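Local coordinates for uncharacterized protein (PDB 3B77), which is of unknown function but carries a bacterial pleckstrin homology domain joined to a helical region that probably mediates oligomerisation, at residues D3-I8 with F32-T38; A16-V22 with E40-T44; K116-I121 with F186-I191; G128-L132 with K177-K181. All coordinates share one frame; numbering follows the deposited sequence.

Contact 1. Residues D3-I8 with F32-T38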
loop_
_atom_site.group_PDB
_atom_site.type_symbol
_atom_site.label_atom_id
_atom_site.label_comp_id
_atom_site.label_asym_id
_atom_site.label_seq_id
_atom_site.Cartn_x
_atom_site.Cartn_y
_atom_site.Cartn_z
ATOM N N ASP A 3 36.206 -16.176 -52.640
ATOM C CA ASP A 3 37.230 -16.989 -53.402
ATOM C C ASP A 3 37.021 -18.511 -53.161
ATOM O O ASP A 3 36.651 -18.927 -52.064
ATOM C CB ASP A 3 38.640 -16.520 -53.010
ATOM C CG ASP A 3 39.702 -16.885 -54.040
ATOM O OD1 ASP A 3 39.936 -18.097 -54.257
ATOM O OD2 ASP A 3 40.338 -15.955 -54.603
ATOM N N ILE A 4 37.276 -19.335 -54.181
ATOM C CA ILE A 4 36.898 -20.772 -54.139
ATOM C C ILE A 4 37.874 -21.669 -53.356
ATOM O O ILE A 4 39.088 -21.628 -53.573
ATOM C CB ILE A 4 36.636 -21.324 -55.569
ATOM C CG1 ILE A 4 35.325 -20.723 -56.156
ATOM C CG2 ILE A 4 36.505 -22.868 -55.551
ATOM C CD1 ILE A 4 35.137 -19.144 -56.049
ATOM N N GLY A 5 37.329 -22.493 -52.459
ATOM C CA GLY A 5 38.150 -23.252 -51.520
ATOM C C GLY A 5 38.207 -24.744 -51.681
ATOM O O GLY A 5 37.361 -25.332 -52.330
ATOM N N GLN A 6 39.219 -25.343 -51.051
ATOM C CA GLN A 6 39.463 -26.779 -51.116
ATOM C C GLN A 6 39.381 -27.412 -49.735
ATOM O O GLN A 6 40.014 -26.947 -48.797
ATOM C CB GLN A 6 40.867 -27.072 -51.686
ATOM C CG GLN A 6 41.192 -26.465 -53.069
ATOM C CD GLN A 6 40.414 -27.083 -54.204
ATOM O OE1 GLN A 6 40.261 -28.294 -54.286
ATOM N NE2 GLN A 6 39.925 -26.245 -55.101
ATOM N N VAL A 7 38.615 -28.486 -49.625
ATOM C CA VAL A 7 38.591 -29.273 -48.415
ATOM C C VAL A 7 39.923 -30.001 -48.322
ATOM O O VAL A 7 40.308 -30.730 -49.246
ATOM C CB VAL A 7 37.442 -30.290 -48.427
ATOM C CG1 VAL A 7 37.479 -31.156 -47.172
ATOM C CG2 VAL A 7 36.099 -29.571 -48.561
ATOM N N ILE A 8 40.637 -29.780 -47.223
ATOM C CA ILE A 8 41.938 -30.392 -47.016
ATOM C C ILE A 8 41.758 -31.756 -46.352
ATOM O O ILE A 8 40.891 -31.932 -45.509
ATOM C CB ILE A 8 42.828 -29.500 -46.132
ATOM C CG1 ILE A 8 42.937 -28.062 -46.691
ATOM C CG2 ILE A 8 44.178 -30.132 -45.926
ATOM C CD1 ILE A 8 43.351 -27.942 -48.136
ATOM N N PHE A 32 37.816 -30.198 -39.683
ATOM C CA PHE A 32 37.471 -29.826 -41.041
ATOM C C PHE A 32 38.209 -28.563 -41.401
ATOM O O PHE A 32 38.180 -27.599 -40.652
ATOM C CB PHE A 32 35.974 -29.601 -41.144
ATOM C CG PHE A 32 35.412 -29.923 -42.502
ATOM C CD1 PHE A 32 35.367 -28.960 -43.518
ATOM C CD2 PHE A 32 34.928 -31.196 -42.775
ATOM C CE1 PHE A 32 34.857 -29.276 -44.772
ATOM C CE2 PHE A 32 34.415 -31.493 -44.002
ATOM C CZ PHE A 32 34.377 -30.536 -45.002
ATOM N N LEU A 33 38.896 -28.576 -42.533
ATOM C CA LEU A 33 39.668 -27.425 -42.968
ATOM C C LEU A 33 39.359 -27.174 -44.432
ATOM O O LEU A 33 39.269 -28.113 -45.235
ATOM C CB LEU A 33 41.158 -27.648 -42.722
ATOM C CG LEU A 33 42.188 -26.556 -43.048
ATOM C CD1 LEU A 33 41.940 -25.237 -42.372
ATOM C CD2 LEU A 33 43.523 -27.063 -42.635
ATOM N N ILE A 34 39.119 -25.908 -44.743
ATOM C CA ILE A 34 38.857 -25.443 -46.087
ATOM C C ILE A 34 39.884 -24.357 -46.314
ATOM O O ILE A 34 39.984 -23.397 -45.531
ATOM C CB ILE A 34 37.461 -24.829 -46.232
ATOM C CG1 ILE A 34 36.379 -25.897 -46.029
ATOM C CG2 ILE A 34 37.326 -24.140 -47.598
ATOM C CD1 ILE A 34 34.977 -25.349 -45.918
ATOM N N LYS A 35 40.689 -24.544 -47.351
ATOM C CA LYS A 35 41.721 -23.592 -47.683
ATOM C C LYS A 35 41.427 -23.001 -49.053
ATOM O O LYS A 35 41.161 -23.710 -50.004
ATOM C CB LYS A 35 43.108 -24.251 -47.646
ATOM C CG LYS A 35 44.277 -23.236 -47.558
ATOM C CD LYS A 35 45.660 -23.894 -47.742
ATOM C CE LYS A 35 46.039 -24.848 -46.593
ATOM N NZ LYS A 35 47.334 -25.584 -46.863
ATOM N N SER A 36 41.424 -21.684 -49.100
ATOM C CA SER A 36 41.331 -20.922 -50.317
ATOM C C SER A 36 42.636 -20.117 -50.487
ATOM O O SER A 36 43.545 -20.131 -49.641
ATOM C CB SER A 36 40.104 -20.011 -50.260
ATOM O OG SER A 36 40.404 -18.648 -50.542
ATOM N N LYS A 37 42.721 -19.433 -51.614
ATOM C CA LYS A 37 43.858 -18.584 -51.938
ATOM C C LYS A 37 44.006 -17.462 -50.924
ATOM O O LYS A 37 45.120 -17.057 -50.611
ATOM C CB LYS A 37 43.645 -17.999 -53.345
ATOM C CG LYS A 37 44.662 -16.971 -53.836
ATOM C CD LYS A 37 44.341 -16.518 -55.271
ATOM C CE LYS A 37 44.477 -17.663 -56.303
ATOM N NZ LYS A 37 44.414 -17.213 -57.738
ATOM N N THR A 38 42.878 -16.973 -50.413
ATOM C CA THR A 38 42.843 -15.824 -49.513
ATOM C C THR A 38 42.471 -16.143 -48.055
ATOM O O THR A 38 42.819 -15.399 -47.150
ATOM C CB THR A 38 41.857 -14.740 -50.065
ATOM O OG1 THR A 38 40.632 -15.354 -50.490
ATOM C CG2 THR A 38 42.463 -14.022 -51.254
HETATM O O HOH W 1 38.651 -31.630 -43.796
#
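Gln6 and Lys35 face each other as an antiparallel hydrogen-bonded pair, joined by two backbone bonds. Gln6 N gives its proton to Lys35 O at 2.7 Å, and Lys35 N returns one to Gln6 O at 2.9 Å, the latter with an N-H...O angle of 168°. A third bond, Ile8 N to Leu33 O at 2.9 Å, extends the ladder past Val7 and Ile34, the non-hydrogen-bonded pair between the two rungs. On the face carrying Val7 and Ile34, Val7 CG1 lies opposite its own backbone N (chi1 177°), a setting that brings both methyls to the far end of the Phe32 ring; Val7 CG1 comes in at a slant, 3.8 Å from Phe32 CZ. On the other side Ile8 reaches back along the partner strand: its CD1 lies 3.7 Å from Lys35 CB, and its CG1 is 4.0 Å from Leu33 CG. Beyond the ladder, Asp3 CB sits 3.4 Å from Thr38 OG1, and Ser36 OG accepts from Thr38 N in an ST turn at the end of 32-38. Helix 108-146 backs the apolar side, where His110 touches both Val7 and Phe32. Gly5 bonds through its backbone to Asp102 and Asp104 of strand 97-104, so the short N-terminal strand, at the edge of the sheet containing 30-35 and 39-44, joins the two antiparallel sheets of the PH fold. The three near-straight backbone bonds fix its register; side-chain packing probably adds to the hold.

Contact 2. Residues A16-V22 with E40-T44; sequences AAADDYV and EYCFT
Glu40 reaches from its strand to the start of the helical turn at Ala16-Val22, and its carboxylate makes the one hydrogen bond between the segments. CB points toward the turn; with CG anti to the backbone N (chi1 -154°) and the chain extended beyond CG, the acid group is carried straight across. Glu40 CD stops 3.7 Å from Ala18 N. From there Glu40 OE1 turns to the methyl of Ala17, 3.7 Å from its CB, whereas Glu40 OE2 accepts the proton of Ala18 N at 2.8 Å. The N-H...O angle is 159°, and the donor comes from above the carboxylate plane, 45° out of it. Two methyls also lie around Glu40 OE2, Ala16 CB at 3.3 Å and Ala18 CB at 3.2 Å. Ala17 N is near Glu40 OE2 too, but its angle is too poor for a bond. The negative group thus sits at the amino end of residues 17-20, whose backbone angles are helical, and the peptide dipoles there would probably help to stabilise its charge. This turn belongs to the long connection between strands 6-7 and 30-35, and it lies over one side of the PH-domain sheet. Leu33 and Leu51, from the strands flanking 39-44, touch Glu40 as well. Further along the strand the contact becomes apolar: Cys42 CB packs on Ala18 CB at 3.8 Å, and Cys42 SG meets Val22 CG2 at 4.1 Å. Val22 CG2 also approaches the methyl of Thr44, whose OG1 is hydrogen-bonded to Glu28.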
loop_
_atom_site.group_PDB
_atom_site.type_symbol
_atom_site.label_atom_id
_atom_site.label_comp_id
_atom_site.label_asym_id
_atom_site.label_seq_id
_atom_site.Cartn_x
_atom_site.Cartn_y
_atom_site.Cartn_z
ATOM N N ALA A 16 49.094 -27.096 -42.570
ATOM C CA ALA A 16 48.299 -25.881 -42.787
ATOM C C ALA A 16 48.702 -24.775 -41.840
ATOM O O ALA A 16 49.086 -25.035 -40.700
ATOM C CB ALA A 16 46.827 -26.190 -42.616
ATOM N N ALA A 17 48.595 -23.540 -42.317
ATOM C CA ALA A 17 48.914 -22.368 -41.505
ATOM C C ALA A 17 48.067 -22.345 -40.215
ATOM O O ALA A 17 48.554 -21.987 -39.148
ATOM C CB ALA A 17 48.714 -21.084 -42.316
ATOM N N ALA A 18 46.810 -22.769 -40.337
ATOM C CA ALA A 18 45.860 -22.798 -39.234
ATOM C C ALA A 18 46.299 -23.662 -38.038
ATOM O O ALA A 18 45.949 -23.361 -36.909
ATOM C CB ALA A 18 44.505 -23.262 -39.753
ATOM N N ASP A 19 47.076 -24.712 -38.286
ATOM C CA ASP A 19 47.488 -25.651 -37.236
ATOM C C ASP A 19 48.350 -24.982 -36.168
ATOM O O ASP A 19 48.393 -25.434 -35.038
ATOM C CB ASP A 19 48.243 -26.835 -37.865
ATOM C CG ASP A 19 48.295 -28.081 -36.963
ATOM O OD1 ASP A 19 47.233 -28.654 -36.653
ATOM O OD2 ASP A 19 49.405 -28.543 -36.615
ATOM N N ASP A 20 49.030 -23.900 -36.527
ATOM C CA ASP A 20 49.858 -23.170 -35.570
ATOM C C ASP A 20 49.048 -22.462 -34.491
ATOM O O ASP A 20 49.570 -22.188 -33.394
ATOM C CB ASP A 20 50.714 -22.145 -36.300
ATOM C CG ASP A 20 51.827 -22.789 -37.092
ATOM O OD1 ASP A 20 52.453 -23.729 -36.551
ATOM O OD2 ASP A 20 52.078 -22.357 -38.240
ATOM N N TYR A 21 47.785 -22.173 -34.807
ATOM C CA TYR A 21 46.910 -21.424 -33.919
ATOM C C TYR A 21 45.934 -22.318 -33.192
ATOM O O TYR A 21 45.148 -21.842 -32.393
ATOM C CB TYR A 21 46.194 -20.328 -34.710
ATOM C CG TYR A 21 47.187 -19.480 -35.459
ATOM C CD1 TYR A 21 47.899 -18.485 -34.810
ATOM C CD2 TYR A 21 47.468 -19.720 -36.801
ATOM C CE1 TYR A 21 48.839 -17.720 -35.478
ATOM C CE2 TYR A 21 48.399 -18.957 -37.479
ATOM C CZ TYR A 21 49.084 -17.954 -36.814
ATOM O OH TYR A 21 50.026 -17.178 -37.466
ATOM N N VAL A 22 45.993 -23.614 -33.455
ATOM C CA VAL A 22 45.139 -24.568 -32.757
ATOM C C VAL A 22 45.758 -24.806 -31.400
ATOM O O VAL A 22 46.978 -24.894 -31.297
ATOM C CB VAL A 22 44.988 -25.883 -33.542
ATOM C CG1 VAL A 22 44.381 -26.968 -32.669
ATOM C CG2 VAL A 22 44.125 -25.654 -34.784
ATOM N N GLU A 40 41.534 -19.275 -44.791
ATOM C CA GLU A 40 41.687 -20.617 -44.246
ATOM C C GLU A 40 40.658 -20.780 -43.112
ATOM O O GLU A 40 40.672 -20.015 -42.152
ATOM C CB GLU A 40 43.098 -20.793 -43.737
ATOM C CG GLU A 40 43.561 -22.226 -43.740
ATOM C CD GLU A 40 45.079 -22.383 -43.637
ATOM O OE1 GLU A 40 45.809 -21.770 -44.445
ATOM O OE2 GLU A 40 45.537 -23.155 -42.772
ATOM N N TYR A 41 39.738 -21.736 -43.263
ATOM C CA TYR A 41 38.635 -21.931 -42.324
ATOM C C TYR A 41 38.830 -23.247 -41.586
ATOM O O TYR A 41 38.647 -24.310 -42.146
ATOM C CB TYR A 41 37.307 -21.953 -43.074
ATOM C CG TYR A 41 37.041 -20.719 -43.881
ATOM C CD1 TYR A 41 36.440 -19.618 -43.322
ATOM C CD2 TYR A 41 37.378 -20.663 -45.219
ATOM C CE1 TYR A 41 36.181 -18.495 -44.065
ATOM C CE2 TYR A 41 37.130 -19.540 -45.983
ATOM C CZ TYR A 41 36.528 -18.462 -45.401
ATOM O OH TYR A 41 36.274 -17.336 -46.134
ATOM N N CYS A 42 39.162 -23.171 -40.311
ATOM C CA CYS A 42 39.529 -24.346 -39.535
ATOM C C CYS A 42 38.482 -24.609 -38.487
ATOM O O CYS A 42 38.283 -23.786 -37.616
ATOM C CB CYS A 42 40.873 -24.055 -38.880
ATOM S SG CYS A 42 41.606 -25.353 -37.945
ATOM N N PHE A 43 37.785 -25.737 -38.607
ATOM C CA PHE A 43 36.728 -26.122 -37.674
ATOM C C PHE A 43 37.262 -27.164 -36.704
ATOM O O PHE A 43 37.558 -28.276 -37.098
ATOM C CB PHE A 43 35.528 -26.695 -38.415
ATOM C CG PHE A 43 34.850 -25.713 -39.332
ATOM C CD1 PHE A 43 35.318 -25.516 -40.623
ATOM C CD2 PHE A 43 33.751 -24.999 -38.904
ATOM C CE1 PHE A 43 34.683 -24.620 -41.479
ATOM C CE2 PHE A 43 33.114 -24.124 -39.726
ATOM C CZ PHE A 43 33.574 -23.920 -41.027
ATOM N N THR A 44 37.366 -26.783 -35.433
ATOM C CA THR A 44 37.865 -27.669 -34.380
ATOM C C THR A 44 36.714 -28.030 -33.448
ATOM O O THR A 44 35.576 -27.542 -33.631
ATOM C CB THR A 44 38.985 -27.005 -33.518
ATOM O OG1 THR A 44 38.399 -26.151 -32.532
ATOM C CG2 THR A 44 39.965 -26.207 -34.374
#

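Contact 3. Residues K116-I121 with F186-I191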
loop_
_atom_site.group_PDB
_atom_site.type_symbol
_atom_site.label_atom_id
_atom_site.label_comp_id
_atom_site.label_asym_id
_atom_site.label_seq_id
_atom_site.Cartn_x
_atom_site.Cartn_y
_atom_site.Cartn_z
ATOM N N LYS A 116 25.796 -30.859 -42.229
ATOM C CA LYS A 116 25.092 -31.635 -41.211
ATOM C C LYS A 116 25.614 -31.356 -39.821
ATOM O O LYS A 116 24.829 -31.153 -38.918
ATOM C CB LYS A 116 25.167 -33.138 -41.494
ATOM C CG LYS A 116 24.425 -33.631 -42.758
ATOM C CD LYS A 116 24.504 -35.176 -42.817
ATOM C CE LYS A 116 24.132 -35.795 -44.146
ATOM N NZ LYS A 116 24.153 -37.324 -44.070
ATOM N N ALA A 117 26.934 -31.347 -39.662
ATOM C CA ALA A 117 27.593 -31.108 -38.352
ATOM C C ALA A 117 27.194 -29.770 -37.737
ATOM O O ALA A 117 26.752 -29.715 -36.589
ATOM C CB ALA A 117 29.138 -31.179 -38.486
ATOM N N LEU A 118 27.344 -28.702 -38.518
ATOM C CA LEU A 118 27.003 -27.348 -38.075
ATOM C C LEU A 118 25.521 -27.214 -37.691
ATOM O O LEU A 118 25.170 -26.587 -36.675
ATOM C CB LEU A 118 27.370 -26.340 -39.163
ATOM C CG LEU A 118 28.874 -26.164 -39.393
ATOM C CD1 LEU A 118 29.143 -25.105 -40.478
ATOM C CD2 LEU A 118 29.559 -25.803 -38.052
ATOM N N LEU A 119 24.662 -27.838 -38.486
ATOM C CA LEU A 119 23.211 -27.875 -38.256
ATOM C C LEU A 119 22.908 -28.525 -36.878
ATOM O O LEU A 119 22.088 -28.049 -36.103
ATOM C CB LEU A 119 22.594 -28.680 -39.405
ATOM C CG LEU A 119 21.269 -28.430 -40.112
ATOM C CD1 LEU A 119 21.065 -26.988 -40.567
ATOM C CD2 LEU A 119 21.247 -29.377 -41.340
ATOM N N ALA A 120 23.614 -29.602 -36.578
ATOM C CA ALA A 120 23.471 -30.318 -35.329
ATOM C C ALA A 120 23.990 -29.482 -34.159
ATOM O O ALA A 120 23.376 -29.446 -33.092
ATOM C CB ALA A 120 24.218 -31.634 -35.422
ATOM N N ILE A 121 25.111 -28.797 -34.365
ATOM C CA ILE A 121 25.672 -27.907 -33.323
ATOM C C ILE A 121 24.692 -26.770 -33.025
ATOM O O ILE A 121 24.369 -26.527 -31.877
ATOM C CB ILE A 121 27.062 -27.321 -33.743
ATOM C CG1 ILE A 121 28.103 -28.440 -33.884
ATOM C CG2 ILE A 121 27.565 -26.281 -32.720
ATOM C CD1 ILE A 121 29.417 -27.958 -34.482
ATOM N N PHE A 186 30.104 -34.148 -32.387
ATOM C CA PHE A 186 29.236 -33.768 -33.486
ATOM C C PHE A 186 29.936 -33.845 -34.854
ATOM O O PHE A 186 29.321 -34.232 -35.833
ATOM C CB PHE A 186 28.652 -32.376 -33.256
ATOM C CG PHE A 186 27.681 -32.327 -32.134
ATOM C CD1 PHE A 186 28.111 -32.330 -30.834
ATOM C CD2 PHE A 186 26.334 -32.304 -32.377
ATOM C CE1 PHE A 186 27.204 -32.301 -29.806
ATOM C CE2 PHE A 186 25.438 -32.273 -31.342
ATOM C CZ PHE A 186 25.871 -32.276 -30.068
ATOM N N TYR A 187 31.201 -33.453 -34.926
ATOM C CA TYR A 187 31.966 -33.613 -36.157
ATOM C C TYR A 187 32.321 -35.082 -36.346
ATOM O O TYR A 187 32.303 -35.599 -37.448
ATOM C CB TYR A 187 33.239 -32.792 -36.116
ATOM C CG TYR A 187 33.021 -31.308 -36.174
ATOM C CD1 TYR A 187 32.609 -30.709 -37.352
ATOM C CD2 TYR A 187 33.243 -30.503 -35.077
ATOM C CE1 TYR A 187 32.396 -29.357 -37.436
ATOM C CE2 TYR A 187 33.045 -29.128 -35.155
ATOM C CZ TYR A 187 32.613 -28.556 -36.341
ATOM O OH TYR A 187 32.375 -27.182 -36.458
ATOM N N GLU A 188 32.647 -35.754 -35.255
ATOM C CA GLU A 188 32.978 -37.176 -35.282
ATOM C C GLU A 188 31.836 -37.975 -35.883
ATOM O O GLU A 188 32.067 -38.878 -36.664
ATOM C CB GLU A 188 33.266 -37.662 -33.856
ATOM C CG GLU A 188 34.410 -38.660 -33.721
ATOM C CD GLU A 188 35.203 -38.471 -32.403
ATOM O OE1 GLU A 188 34.659 -37.909 -31.408
ATOM O OE2 GLU A 188 36.388 -38.866 -32.382
ATOM N N LYS A 189 30.606 -37.622 -35.528
ATOM C CA LYS A 189 29.415 -38.349 -35.968
ATOM C C LYS A 189 29.132 -38.234 -37.461
ATOM O O LYS A 189 28.713 -39.208 -38.088
ATOM C CB LYS A 189 28.212 -37.837 -35.188
ATOM C CG LYS A 189 26.874 -38.546 -35.417
ATOM C CD LYS A 189 25.813 -37.773 -34.673
ATOM C CE LYS A 189 24.531 -38.506 -34.497
ATOM N NZ LYS A 189 24.459 -39.196 -33.184
ATOM N N TYR A 190 29.376 -37.050 -38.019
ATOM C CA TYR A 190 29.053 -36.765 -39.416
ATOM C C TYR A 190 30.225 -36.741 -40.389
ATOM O O TYR A 190 30.008 -36.884 -41.587
ATOM C CB TYR A 190 28.317 -35.428 -39.539
ATOM C CG TYR A 190 26.968 -35.411 -38.872
ATOM C CD1 TYR A 190 25.898 -36.139 -39.404
ATOM C CD2 TYR A 190 26.749 -34.661 -37.718
ATOM C CE1 TYR A 190 24.661 -36.136 -38.803
ATOM C CE2 TYR A 190 25.519 -34.654 -37.111
ATOM C CZ TYR A 190 24.470 -35.392 -37.667
ATOM O OH TYR A 190 23.227 -35.396 -37.085
ATOM N N ILE A 191 31.447 -36.524 -39.905
ATOM C CA ILE A 191 32.625 -36.514 -40.791
ATOM C C ILE A 191 33.222 -37.902 -41.050
ATOM O O ILE A 191 33.921 -38.085 -42.050
ATOM C CB ILE A 191 33.733 -35.582 -40.285
ATOM C CG1 ILE A 191 33.503 -34.138 -40.741
ATOM C CG2 ILE A 191 35.074 -36.021 -40.829
ATOM C CD1 ILE A 191 32.235 -33.546 -40.295
#
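Lys116 and Tyr190 form a CH-pi contact at one margin of this helix pair. Tyr190 CG lies opposite its own carbonyl carbon (chi1 -65°), which sets the ring beside the lysine. Lys116 CB stands over one ring face, 4.0 Å from the centroid and 21° off the ring normal, while the extended lysine chain continues past the ring edge so that CD lies 3.8 Å from Tyr190 CD1. The opposite face of the same ring carries Lys189 CB, so aliphatic carbons flank the phenol on both sides.

Knob packing centres on Ala117, whose side chain fits a hole formed by Phe186, Tyr187, Tyr190 and Ile191; its CB is 3.7 Å from Tyr187 CD1. The short segments are antiparallel in sense but inclined, 145° between their directions, with their axes 8.8 Å apart. Here the helix following strand 97-104, the C-terminal helix of a PH domain, receives the chain's last helix, 184-191, which belongs to the oligomerisation region.

The remaining contacts are apolar. Ala120 CB meets Phe186 at the ring edge, in its plane, 3.8 Å from CD2, and also touches Tyr190 CE2. The CG1-CD1 branch of Ile121 runs from Phe186 CB, met by CG1, to the Tyr187 ring, where Ile121 CD1 is 3.7 Å from Tyr187 CZ; the two side chains are nearly perpendicular.

No hydrogen bond joins the two segments. The Tyr187 hydroxyl is hydrogen-bonded to that of Tyr68, and Tyr190 OH makes a weak bond to Asp26 of a neighbouring subunit.

Contact 4. Residues G128-L132 with K177-K181; sequences GQKML and KWNQK
Met131, a selenomethionine, lies across the indole of Trp178 and supplies the CH-pi part of the contact. Met131 CB stands 3.6 Å from the centroid of the six-membered ring of Trp178, 17° off the normal, and Met131 CG follows over the same face, 3.8 Å from Trp178 CZ3. A bend at chi2 (-63°) then leaves Met131 SE 5.0 Å from the centroid of that Trp178 ring, above the face in a more distant Met-aromatic contact. Lys177 CG lies over the opposite face, so the indole is sandwiched between aliphatic carbons. Trp178 NE1 is hydrogen-bonded to His174 ND1, which probably helps to fix the turn of the ring.

Apolar packing comes from Leu132, which lies beside Trp178 and points the other way: Leu132 CG is 3.8 Å from Trp178 CB, and Leu132 CD2 reaches the ring edge beside CD1. Gly128 permits close backbone approach, its CA 4.5 Å from Trp178 CA and its O 3.3 Å from Trp178 CB.

Among polar groups, Gln129 NE2 comes to 3.3 Å from Asn179 OD1, with the amide planes 35° apart, while Asn179 ND2 bonds to Tyr175 O of its own chain. A neighbouring subunit adds its Tyr175 against Met131 and its Phe168 against Trp178. The arrangement joins helix 108-146 to the end of helix 156-178, where Asn179 is already loop, and the packing by that second chain is consistent with the oligomerising role of a YvbH-like region.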
loop_
_atom_site.group_PDB
_atom_site.type_symbol
_atom_site.label_atom_id
_atom_site.label_comp_id
_atom_site.label_asym_id
_atom_site.label_seq_id
_atom_site.Cartn_x
_atom_site.Cartn_y
_atom_site.Cartn_z
ATOM N N GLY A 128 19.951 -25.789 -25.572
ATOM C CA GLY A 128 20.597 -25.405 -24.342
ATOM C C GLY A 128 20.129 -24.065 -23.823
ATOM O O GLY A 128 19.962 -23.895 -22.607
ATOM N N GLN A 129 19.930 -23.100 -24.718
ATOM C CA GLN A 129 19.453 -21.791 -24.281
ATOM C C GLN A 129 18.075 -21.897 -23.660
ATOM O O GLN A 129 17.767 -21.164 -22.711
ATOM C CB GLN A 129 19.480 -20.737 -25.427
ATOM C CG GLN A 129 20.910 -20.181 -25.726
ATOM C CD GLN A 129 21.662 -19.704 -24.442
ATOM O OE1 GLN A 129 21.306 -18.680 -23.830
ATOM N NE2 GLN A 129 22.691 -20.479 -24.027
ATOM N N LYS A 130 17.247 -22.808 -24.182
ATOM C CA LYS A 130 15.914 -23.026 -23.624
ATOM C C LYS A 130 16.013 -23.633 -22.220
ATOM O O LYS A 130 15.256 -23.278 -21.338
ATOM C CB LYS A 130 15.063 -23.922 -24.553
ATOM C CG LYS A 130 14.649 -23.309 -25.921
HETATM N N MSE A 131 16.947 -24.559 -22.031
HETATM C CA MSE A 131 17.159 -25.196 -20.724
HETATM C C MSE A 131 17.723 -24.225 -19.712
HETATM O O MSE A 131 17.319 -24.281 -18.590
HETATM C CB MSE A 131 18.096 -26.372 -20.839
HETATM C CG MSE A 131 17.608 -27.457 -21.763
HETATM SE SE MSE A 131 15.940 -28.328 -21.193
HETATM C CE MSE A 131 14.678 -27.549 -22.506
ATOM N N LEU A 132 18.616 -23.313 -20.112
ATOM C CA LEU A 132 19.100 -22.277 -19.188
ATOM C C LEU A 132 17.934 -21.474 -18.622
ATOM O O LEU A 132 17.890 -21.222 -17.417
ATOM C CB LEU A 132 20.072 -21.285 -19.867
ATOM C CG LEU A 132 21.558 -21.564 -19.822
ATOM C CD1 LEU A 132 22.293 -20.389 -20.454
ATOM C CD2 LEU A 132 22.014 -21.797 -18.390
ATOM N N LYS A 177 26.653 -26.574 -18.131
ATOM C CA LYS A 177 25.972 -27.666 -18.820
ATOM C C LYS A 177 25.343 -27.258 -20.145
ATOM O O LYS A 177 25.424 -28.007 -21.106
ATOM C CB LYS A 177 24.885 -28.234 -17.941
ATOM C CG LYS A 177 24.259 -29.485 -18.489
ATOM C CD LYS A 177 23.504 -30.226 -17.393
ATOM C CE LYS A 177 22.936 -31.549 -17.895
ATOM N NZ LYS A 177 22.248 -32.378 -16.841
ATOM N N TRP A 178 24.703 -26.090 -20.188
ATOM C CA TRP A 178 23.948 -25.691 -21.341
ATOM C C TRP A 178 24.705 -24.718 -22.251
ATOM O O TRP A 178 24.160 -24.313 -23.265
ATOM C CB TRP A 178 22.586 -25.104 -20.926
ATOM C CG TRP A 178 21.833 -25.982 -20.004
ATOM C CD1 TRP A 178 21.524 -25.737 -18.703
ATOM C CD2 TRP A 178 21.378 -27.304 -20.274
ATOM N NE1 TRP A 178 20.882 -26.829 -18.141
ATOM C CE2 TRP A 178 20.781 -27.800 -19.091
ATOM C CE3 TRP A 178 21.426 -28.120 -21.400
ATOM C CZ2 TRP A 178 20.198 -29.046 -19.017
ATOM C CZ3 TRP A 178 20.856 -29.365 -21.330
ATOM C CH2 TRP A 178 20.258 -29.832 -20.133
ATOM N N ASN A 179 25.919 -24.320 -21.866
ATOM C CA ASN A 179 26.865 -23.628 -22.748
ATOM C C ASN A 179 28.067 -24.535 -22.905
ATOM O O ASN A 179 29.171 -24.154 -22.518
ATOM C CB ASN A 179 27.380 -22.328 -22.152
ATOM C CG ASN A 179 26.338 -21.296 -22.035
ATOM O OD1 ASN A 179 25.874 -20.747 -23.035
ATOM N ND2 ASN A 179 26.007 -20.956 -20.803
ATOM N N GLN A 180 27.874 -25.725 -23.467
ATOM C CA GLN A 180 28.984 -26.662 -23.602
ATOM C C GLN A 180 30.103 -26.130 -24.506
ATOM O O GLN A 180 29.878 -25.355 -25.442
ATOM C CB GLN A 180 28.495 -28.050 -23.998
ATOM C CG GLN A 180 28.279 -28.347 -25.448
ATOM C CD GLN A 180 27.694 -29.785 -25.664
ATOM O OE1 GLN A 180 26.719 -30.195 -24.995
ATOM N NE2 GLN A 180 28.286 -30.539 -26.601
ATOM N N LYS A 181 31.323 -26.521 -24.186
ATOM C CA LYS A 181 32.494 -26.018 -24.894
ATOM C C LYS A 181 32.875 -26.866 -26.100
ATOM O O LYS A 181 33.242 -26.337 -27.152
ATOM C CB LYS A 181 33.679 -25.917 -23.912
ATOM C CG LYS A 181 33.629 -24.635 -23.107
ATOM C CD LYS A 181 34.421 -24.664 -21.818
ATOM C CE LYS A 181 34.732 -23.203 -21.347
ATOM N NZ LYS A 181 33.647 -22.187 -21.699
#

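Contacts 1 and 2 share the PH-domain sheet: strands 30-35 and 39-44 are neighbours, and Phe32 O lies 2.8 Å from Phe43 N in a probable hydrogen bond. Their centres are 11 Å apart. Contact 3 meets both, through Phe32 CD2 at 3.8 Å from Ile191 CG1 and through Thr44 O at 3.4 Å from Tyr187 CE2, so the last helix bridges the sheet and helix 108-146. Contact 4 uses the same long helix, about 18 Å from contact 3 between centres, and is nested inside the loop that contact 3 closes. Contacts 1 and 4 are about 31 Å apart between centres, on opposite sides of the chain's centre. Contacts 3 and 4 both touch the same neighbouring subunit.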